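Local atomic coordinates of glycosyltransferase (duf1792) (PDB entry 5V4A), a protein that binds UDP and probably transfers a sugar from a nucleotide donor, forming the GT-D-type glycosyltransferase domain of a longer streptococcal protein. Residues A[259-262]-A[263-266]; A[228-232]-A[233-237]; A[121-124]-A[125-128]. All blocks are in the same frame, centred on the assembly; numbering follows the deposited sequence.

Contact 1 (A[259-262]-A[263-266]); sequences DDQA and YDSQ
D260 caps the short helix 261-266: its OD1 accepts the backbone N of Y263 at 3.0 Å in a nearly straight bond (168° at the hydrogen). The carboxylate can reach there because its CG lies anti to the backbone N (chi1 -165°), which carries it beside the first turn, and the N-H meets OD1 on the anti side, somewhat out of the carboxylate plane. The ring of Y263 stands almost at right angles to that carboxylate. D260 also gives its backbone O to the N of D264, 3.0 Å away. The side chain of D264 folds back toward the start of the helix, where its OD2 lies 3.3 Å from D259 OD1. Two like charges so close would probably repel; a water bonded to D259 OD1 (2.6 Å) and D264 OD1 (2.9 Å) bridges the two carboxylates and probably eases the repulsion. Next to D264, S265 turns its OG back along the helix and donates to A262 O at 2.8 Å. Q266 OE1 accepts a hydrogen bond from R168 NE. The helix lies at the surface beside the five-stranded parallel sheet: Y263 packs on R168 and I170 of strand 165-171, makes a cation-pi contact with R152, and strand 267-270 follows directly.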
loop_
_atom_site.group_PDB
_atom_site.type_symbol
_atom_site.label_atom_id
_atom_site.label_comp_id
_atom_site.label_asym_id
_atom_site.label_seq_id
_atom_site.Cartn_x
_atom_site.Cartn_y
_atom_site.Cartn_z
ATOM N N ASP A 259 -9.404 6.039 29.393
ATOM C CA ASP A 259 -9.019 7.444 29.323
ATOM C C ASP A 259 -7.874 7.588 28.327
ATOM O O ASP A 259 -6.781 7.052 28.543
ATOM C CB ASP A 259 -8.629 7.983 30.692
ATOM C CG ASP A 259 -8.644 9.500 30.734
ATOM O OD1 ASP A 259 -9.203 10.114 29.794
ATOM O OD2 ASP A 259 -8.094 10.078 31.696
ATOM N N ASP A 260 -8.101 8.343 27.257
ATOM C CA ASP A 260 -7.085 8.538 26.231
ATOM C C ASP A 260 -6.902 10.037 26.057
ATOM O O ASP A 260 -7.819 10.729 25.595
ATOM C CB ASP A 260 -7.492 7.860 24.920
ATOM C CG ASP A 260 -6.342 7.716 23.949
ATOM O OD1 ASP A 260 -5.819 8.735 23.447
ATOM O OD2 ASP A 260 -5.948 6.558 23.704
ATOM N N GLN A 261 -5.721 10.529 26.448
ATOM C CA GLN A 261 -5.469 11.962 26.447
ATOM C C GLN A 261 -5.212 12.516 25.053
ATOM O O GLN A 261 -5.507 13.688 24.807
ATOM C CB GLN A 261 -4.290 12.291 27.363
ATOM C CG GLN A 261 -4.609 12.146 28.835
ATOM C CD GLN A 261 -5.681 13.123 29.272
ATOM O OE1 GLN A 261 -6.675 12.741 29.890
ATOM N NE2 GLN A 261 -5.489 14.395 28.942
ATOM N N ALA A 262 -4.654 11.722 24.139
ATOM C CA ALA A 262 -4.539 12.187 22.758
ATOM C C ALA A 262 -5.914 12.352 22.130
ATOM O O ALA A 262 -6.196 13.373 21.486
ATOM C CB ALA A 262 -3.675 11.224 21.937
ATOM N N TYR A 263 -6.788 11.357 22.316
ATOM C CA TYR A 263 -8.150 11.446 21.796
ATOM C C TYR A 263 -8.851 12.678 22.346
ATOM O O TYR A 263 -9.429 13.468 21.590
ATOM C CB TYR A 263 -8.929 10.166 22.144
ATOM C CG TYR A 263 -10.419 10.223 21.848
ATOM C CD1 TYR A 263 -11.335 10.530 22.850
ATOM C CD2 TYR A 263 -10.912 9.907 20.585
ATOM C CE1 TYR A 263 -12.694 10.568 22.589
ATOM C CE2 TYR A 263 -12.273 9.941 20.317
ATOM C CZ TYR A 263 -13.154 10.271 21.323
ATOM O OH TYR A 263 -14.502 10.291 21.066
ATOM N N ASP A 264 -8.803 12.860 23.675
ATOM C CA ASP A 264 -9.467 14.003 24.298
ATOM C C ASP A 264 -9.018 15.313 23.670
ATOM O O ASP A 264 -9.839 16.189 23.383
ATOM C CB ASP A 264 -9.166 14.053 25.796
ATOM C CG ASP A 264 -9.866 12.965 26.584
ATOM O OD1 ASP A 264 -10.789 12.330 26.029
ATOM O OD2 ASP A 264 -9.488 12.760 27.766
ATOM N N SER A 265 -7.715 15.455 23.444
ATOM C CA SER A 265 -7.149 16.686 22.915
ATOM C C SER A 265 -7.470 16.901 21.448
ATOM O O SER A 265 -7.207 17.993 20.941
ATOM C CB SER A 265 -5.627 16.689 23.089
ATOM O OG SER A 265 -4.991 15.781 22.198
ATOM N N GLN A 266 -7.946 15.883 20.745
ATOM C CA GLN A 266 -8.229 16.030 19.326
ATOM C C GLN A 266 -9.654 16.481 19.068
ATOM O O GLN A 266 -9.978 16.845 17.934
ATOM C CB GLN A 266 -7.981 14.722 18.572
ATOM C CG GLN A 266 -6.502 14.355 18.445
ATOM C CD GLN A 266 -6.291 12.867 18.241
ATOM O OE1 GLN A 266 -7.245 12.113 18.047
ATOM N NE2 GLN A 266 -5.031 12.436 18.280
HETATM O O HOH W 1 -10.946 10.102 27.875
#

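Contact 2 (A[228-232]-A[233-237]); sequences YEWFQ and MGASH
W230 meets M233 and A235 where helix 224-233 ends. The M233 sulfur lies at the edge of the indole, 5.4 Å from the centroid of the W230 five-membered ring and close to the ring plane, which makes this a Met-aromatic contact. SD comes nearest to CD1 of W230, at 4.3 Å. A235 brings its CB to the same carbon, 4.1 Å from W230 CD1, in an oblique approach, while the backbone O of H237 sits over one face of the indole, toward its rim. An extended chi2 carries the M233 SD out to this edge; the bend at chi3 (43°) then turns CE back to within 3.5 Å of the backbone O of E229.

The backbone sets these side chains in place. G234 leaves the helix with positive phi (62°) in a Schellman motif, and A235 N donates to W230 O at 2.9 Å. M233 N still makes the regular helical bond to E229 O. The turn thereby delivers A235 and H237 to the tryptophan that precedes them.

Farther out, W230 NE1 donates to V239 O, so the indole is tied to the departing chain as well, and I119 and T246 pack on it. The W230 side chain is about 4 Å from that of R116, a UDP-binding residue, and about 9 Å from UDP itself. E229 forms a salt bridge with K244 and a hydrogen bond with N157; Y118 OH bonds to A235 O. The chemistry is therefore mixed: sulfur lies at the indole edge and the A235 methyl obliquely against CD1, while the indole N-H and the carbonyls at the helix end find polar partners.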
loop_
_atom_site.group_PDB
_atom_site.type_symbol
_atom_site.label_atom_id
_atom_site.label_comp_id
_atom_site.label_asym_id
_atom_site.label_seq_id
_atom_site.Cartn_x
_atom_site.Cartn_y
_atom_site.Cartn_z
ATOM N N TYR A 228 -9.159 -3.465 11.907
ATOM C CA TYR A 228 -7.740 -3.333 12.226
ATOM C C TYR A 228 -7.417 -3.971 13.574
ATOM O O TYR A 228 -6.389 -4.634 13.723
ATOM C CB TYR A 228 -7.340 -1.860 12.241
ATOM C CG TYR A 228 -5.853 -1.586 12.246
ATOM C CD1 TYR A 228 -5.051 -1.975 11.182
ATOM C CD2 TYR A 228 -5.255 -0.929 13.311
ATOM C CE1 TYR A 228 -3.690 -1.696 11.169
ATOM C CE2 TYR A 228 -3.895 -0.645 13.307
ATOM C CZ TYR A 228 -3.120 -1.037 12.234
ATOM O OH TYR A 228 -1.763 -0.778 12.221
ATOM N N GLU A 229 -8.279 -3.774 14.570
ATOM C CA GLU A 229 -8.048 -4.417 15.860
ATOM C C GLU A 229 -8.032 -5.932 15.715
ATOM O O GLU A 229 -7.114 -6.604 16.207
ATOM C CB GLU A 229 -9.103 -3.983 16.864
ATOM C CG GLU A 229 -8.983 -2.549 17.296
ATOM C CD GLU A 229 -8.029 -2.342 18.451
ATOM O OE1 GLU A 229 -7.837 -1.170 18.833
ATOM O OE2 GLU A 229 -7.486 -3.340 18.990
ATOM N N TRP A 230 -9.003 -6.482 14.978
ATOM C CA TRP A 230 -9.022 -7.927 14.769
ATOM C C TRP A 230 -7.776 -8.389 14.020
ATOM O O TRP A 230 -7.194 -9.431 14.357
ATOM C CB TRP A 230 -10.283 -8.338 14.012
ATOM C CG TRP A 230 -11.517 -8.188 14.829
ATOM C CD1 TRP A 230 -11.631 -8.360 16.175
ATOM C CD2 TRP A 230 -12.822 -7.833 14.358
ATOM N NE1 TRP A 230 -12.924 -8.129 16.577
ATOM C CE2 TRP A 230 -13.677 -7.810 15.479
ATOM C CE3 TRP A 230 -13.349 -7.536 13.097
ATOM C CZ2 TRP A 230 -15.031 -7.493 15.379
ATOM C CZ3 TRP A 230 -14.698 -7.222 12.999
ATOM C CH2 TRP A 230 -15.524 -7.204 14.133
ATOM N N PHE A 231 -7.349 -7.622 13.008
ATOM C CA PHE A 231 -6.129 -7.944 12.271
ATOM C C PHE A 231 -4.914 -7.956 13.197
ATOM O O PHE A 231 -4.125 -8.908 13.186
ATOM C CB PHE A 231 -5.963 -6.944 11.108
ATOM C CG PHE A 231 -4.610 -6.944 10.458
ATOM C CD1 PHE A 231 -4.202 -8.004 9.669
ATOM C CD2 PHE A 231 -3.786 -5.834 10.556
ATOM C CE1 PHE A 231 -2.956 -7.986 9.025
ATOM C CE2 PHE A 231 -2.541 -5.798 9.904
ATOM C CZ PHE A 231 -2.129 -6.880 9.144
ATOM N N GLN A 232 -4.773 -6.939 14.047
ATOM C CA GLN A 232 -3.580 -6.864 14.885
ATOM C C GLN A 232 -3.549 -7.961 15.944
ATOM O O GLN A 232 -2.469 -8.395 16.348
ATOM C CB GLN A 232 -3.487 -5.500 15.565
ATOM C CG GLN A 232 -3.475 -4.319 14.613
ATOM C CD GLN A 232 -2.087 -3.836 14.297
ATOM O OE1 GLN A 232 -1.333 -4.501 13.589
ATOM N NE2 GLN A 232 -1.736 -2.664 14.821
ATOM N N MET A 233 -4.714 -8.410 16.407
ATOM C CA MET A 233 -4.791 -9.492 17.379
ATOM C C MET A 233 -4.760 -10.857 16.704
ATOM O O MET A 233 -4.660 -11.879 17.390
ATOM C CB MET A 233 -6.047 -9.293 18.245
ATOM C CG MET A 233 -7.270 -9.995 17.769
ATOM S SD MET A 233 -8.640 -9.696 18.916
ATOM C CE MET A 233 -8.406 -7.951 19.192
ATOM N N GLY A 234 -4.806 -10.893 15.372
ATOM C CA GLY A 234 -4.900 -12.154 14.662
ATOM C C GLY A 234 -6.161 -12.931 14.962
ATOM O O GLY A 234 -6.124 -14.171 14.999
ATOM N N ALA A 235 -7.272 -12.233 15.222
ATOM C CA ALA A 235 -8.514 -12.893 15.594
ATOM C C ALA A 235 -9.043 -13.743 14.451
ATOM O O ALA A 235 -8.836 -13.443 13.271
ATOM C CB ALA A 235 -9.579 -11.868 15.996
ATOM N N SER A 236 -9.745 -14.812 14.818
ATOM C CA SER A 236 -10.482 -15.637 13.877
ATOM C C SER A 236 -11.986 -15.468 14.013
ATOM O O SER A 236 -12.726 -15.973 13.163
ATOM C CB SER A 236 -10.112 -17.120 14.044
ATOM O OG SER A 236 -8.851 -17.406 13.438
ATOM N N HIS A 237 -12.452 -14.798 15.071
ATOM C CA HIS A 237 -13.858 -14.469 15.276
ATOM C C HIS A 237 -13.997 -12.983 15.588
ATOM O O HIS A 237 -13.022 -12.310 15.926
ATOM C CB HIS A 237 -14.482 -15.301 16.418
ATOM C CG HIS A 237 -14.215 -16.770 16.313
ATOM N ND1 HIS A 237 -13.143 -17.379 16.933
ATOM C CD2 HIS A 237 -14.872 -17.752 15.651
ATOM C CE1 HIS A 237 -13.156 -18.672 16.661
ATOM N NE2 HIS A 237 -14.193 -18.924 15.883
#

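Contact 3 (A[121-124]-A[125-128]); sequences LEDK and TPSV
D123 overlaps T125 through a single carboxylate oxygen. Its OD1 accepts the T125 hydroxyl at 2.6 Å, OG1 to OD1, on the syn lone pair, and also takes the backbone N-H of T125 at 3.0 Å. The second donor comes from well above the carboxylate plane, so the two approach OD1 from different directions. The torsion of the threonine makes the double grip possible: T125 keeps OG1 beside its own N (chi1 -51°), which lets hydroxyl and amide face the same oxygen. Two bonds on one oxygen probably restrict the rotation of the carboxylate.

P126 fits in beside this pair, its CD resting 3.3 Å from the backbone O of D123. D123 OD1 with T125 N forms an Asx turn, just ahead of a type I beta turn from K124 to S127. That second turn is closed by the bond from S127 N to K124 O at 3.2 Å, and it leads into helix 127-138. A water bonded to K124 O and to V128 N links the turn to the helix.

K124 curls the other way. A bend at chi4 (53°) brings NZ within 2.8 Å of L121 O, in the carbonyl plane, and the same ammonium bonds to I119 O; K124 also makes a cation-pi contact with Y118. CD1 of L121 touches the buried S127 at OG, 3.7 Å away, a hydroxyl that is hydrogen-bonded to P117 O. P126 packs on D16 of the second subunit, and V128 on E20 of that subunit.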
loop_
_atom_site.group_PDB
_atom_site.type_symbol
_atom_site.label_atom_id
_atom_site.label_comp_id
_atom_site.label_asym_id
_atom_site.label_seq_id
_atom_site.Cartn_x
_atom_site.Cartn_y
_atom_site.Cartn_z
ATOM N N LEU A 121 -12.748 -12.407 5.450
ATOM C CA LEU A 121 -11.997 -12.974 4.333
ATOM C C LEU A 121 -11.582 -14.412 4.627
ATOM O O LEU A 121 -10.999 -14.690 5.676
ATOM C CB LEU A 121 -10.741 -12.151 4.045
ATOM C CG LEU A 121 -10.757 -10.772 3.408
ATOM C CD1 LEU A 121 -9.347 -10.476 2.913
ATOM C CD2 LEU A 121 -11.762 -10.680 2.270
ATOM N N GLU A 122 -11.843 -15.317 3.679
ATOM C CA GLU A 122 -11.361 -16.686 3.833
ATOM C C GLU A 122 -9.841 -16.729 3.900
ATOM O O GLU A 122 -9.266 -17.371 4.791
ATOM C CB GLU A 122 -11.869 -17.562 2.688
ATOM C CG GLU A 122 -11.475 -19.025 2.829
ATOM C CD GLU A 122 -11.910 -19.627 4.148
ATOM O OE1 GLU A 122 -13.115 -19.559 4.474
ATOM O OE2 GLU A 122 -11.040 -20.169 4.864
ATOM N N ASP A 123 -9.171 -16.031 2.984
ATOM C CA ASP A 123 -7.713 -15.984 2.947
ATOM C C ASP A 123 -7.279 -14.613 3.444
ATOM O O ASP A 123 -7.502 -13.603 2.774
ATOM C CB ASP A 123 -7.193 -16.262 1.537
ATOM C CG ASP A 123 -5.682 -16.121 1.430
ATOM O OD1 ASP A 123 -4.996 -16.140 2.471
ATOM O OD2 ASP A 123 -5.171 -16.006 0.295
ATOM N N LYS A 124 -6.638 -14.577 4.605
ATOM C CA LYS A 124 -6.228 -13.322 5.216
ATOM C C LYS A 124 -4.808 -12.900 4.833
ATOM O O LYS A 124 -4.345 -11.857 5.302
ATOM C CB LYS A 124 -6.370 -13.434 6.734
ATOM C CG LYS A 124 -7.814 -13.679 7.159
ATOM C CD LYS A 124 -7.885 -14.166 8.599
ATOM C CE LYS A 124 -9.249 -13.898 9.230
ATOM N NZ LYS A 124 -10.408 -14.415 8.445
ATOM N N THR A 125 -4.121 -13.669 3.980
ATOM C CA THR A 125 -2.788 -13.295 3.493
ATOM C C THR A 125 -2.696 -11.867 2.953
ATOM O O THR A 125 -1.721 -11.172 3.286
ATOM C CB THR A 125 -2.333 -14.277 2.401
ATOM O OG1 THR A 125 -2.489 -15.619 2.868
ATOM C CG2 THR A 125 -0.847 -14.052 2.056
ATOM N N PRO A 126 -3.622 -11.371 2.119
ATOM C CA PRO A 126 -3.425 -10.029 1.545
ATOM C C PRO A 126 -3.851 -8.882 2.444
ATOM O O PRO A 126 -3.582 -7.724 2.086
ATOM C CB PRO A 126 -4.276 -10.061 0.261
ATOM C CG PRO A 126 -5.284 -11.122 0.468
ATOM C CD PRO A 126 -4.841 -12.014 1.602
ATOM N N SER A 127 -4.460 -9.158 3.604
ATOM C CA SER A 127 -4.999 -8.088 4.446
ATOM C C SER A 127 -3.939 -7.062 4.825
ATOM O O SER A 127 -4.218 -5.851 4.853
ATOM C CB SER A 127 -5.623 -8.680 5.706
ATOM O OG SER A 127 -6.739 -9.485 5.393
ATOM N N VAL A 128 -2.712 -7.524 5.096
ATOM C CA VAL A 128 -1.625 -6.623 5.466
ATOM C C VAL A 128 -1.425 -5.560 4.398
ATOM O O VAL A 128 -1.142 -4.396 4.703
ATOM C CB VAL A 128 -0.341 -7.437 5.740
ATOM C CG1 VAL A 128 0.117 -8.152 4.498
ATOM C CG2 VAL A 128 0.767 -6.533 6.242
HETATM O O HOH W 2 -2.158 -10.330 6.308
#

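Along the chain the order is contact 3, contact 2, contact 1, and each lies at an end of a helix or within a short one: the start of 127-138, the end of 224-233, and the brief helix 261-266. Contacts 2 and 3 are neighbours, with centres about 11 Å apart; F231 CZ packs 3.7 Å from V128 CA, joining the end of one helix to the start of the other. They form one patch inside the GT-D range near the UDP-binding R116, and the second subunit packs on contact 3. Contact 1 stands apart, its centre about 24 Å from that of contact 2 and about 32 Å from that of contact 3, by the five-stranded sheet near G148 and S151.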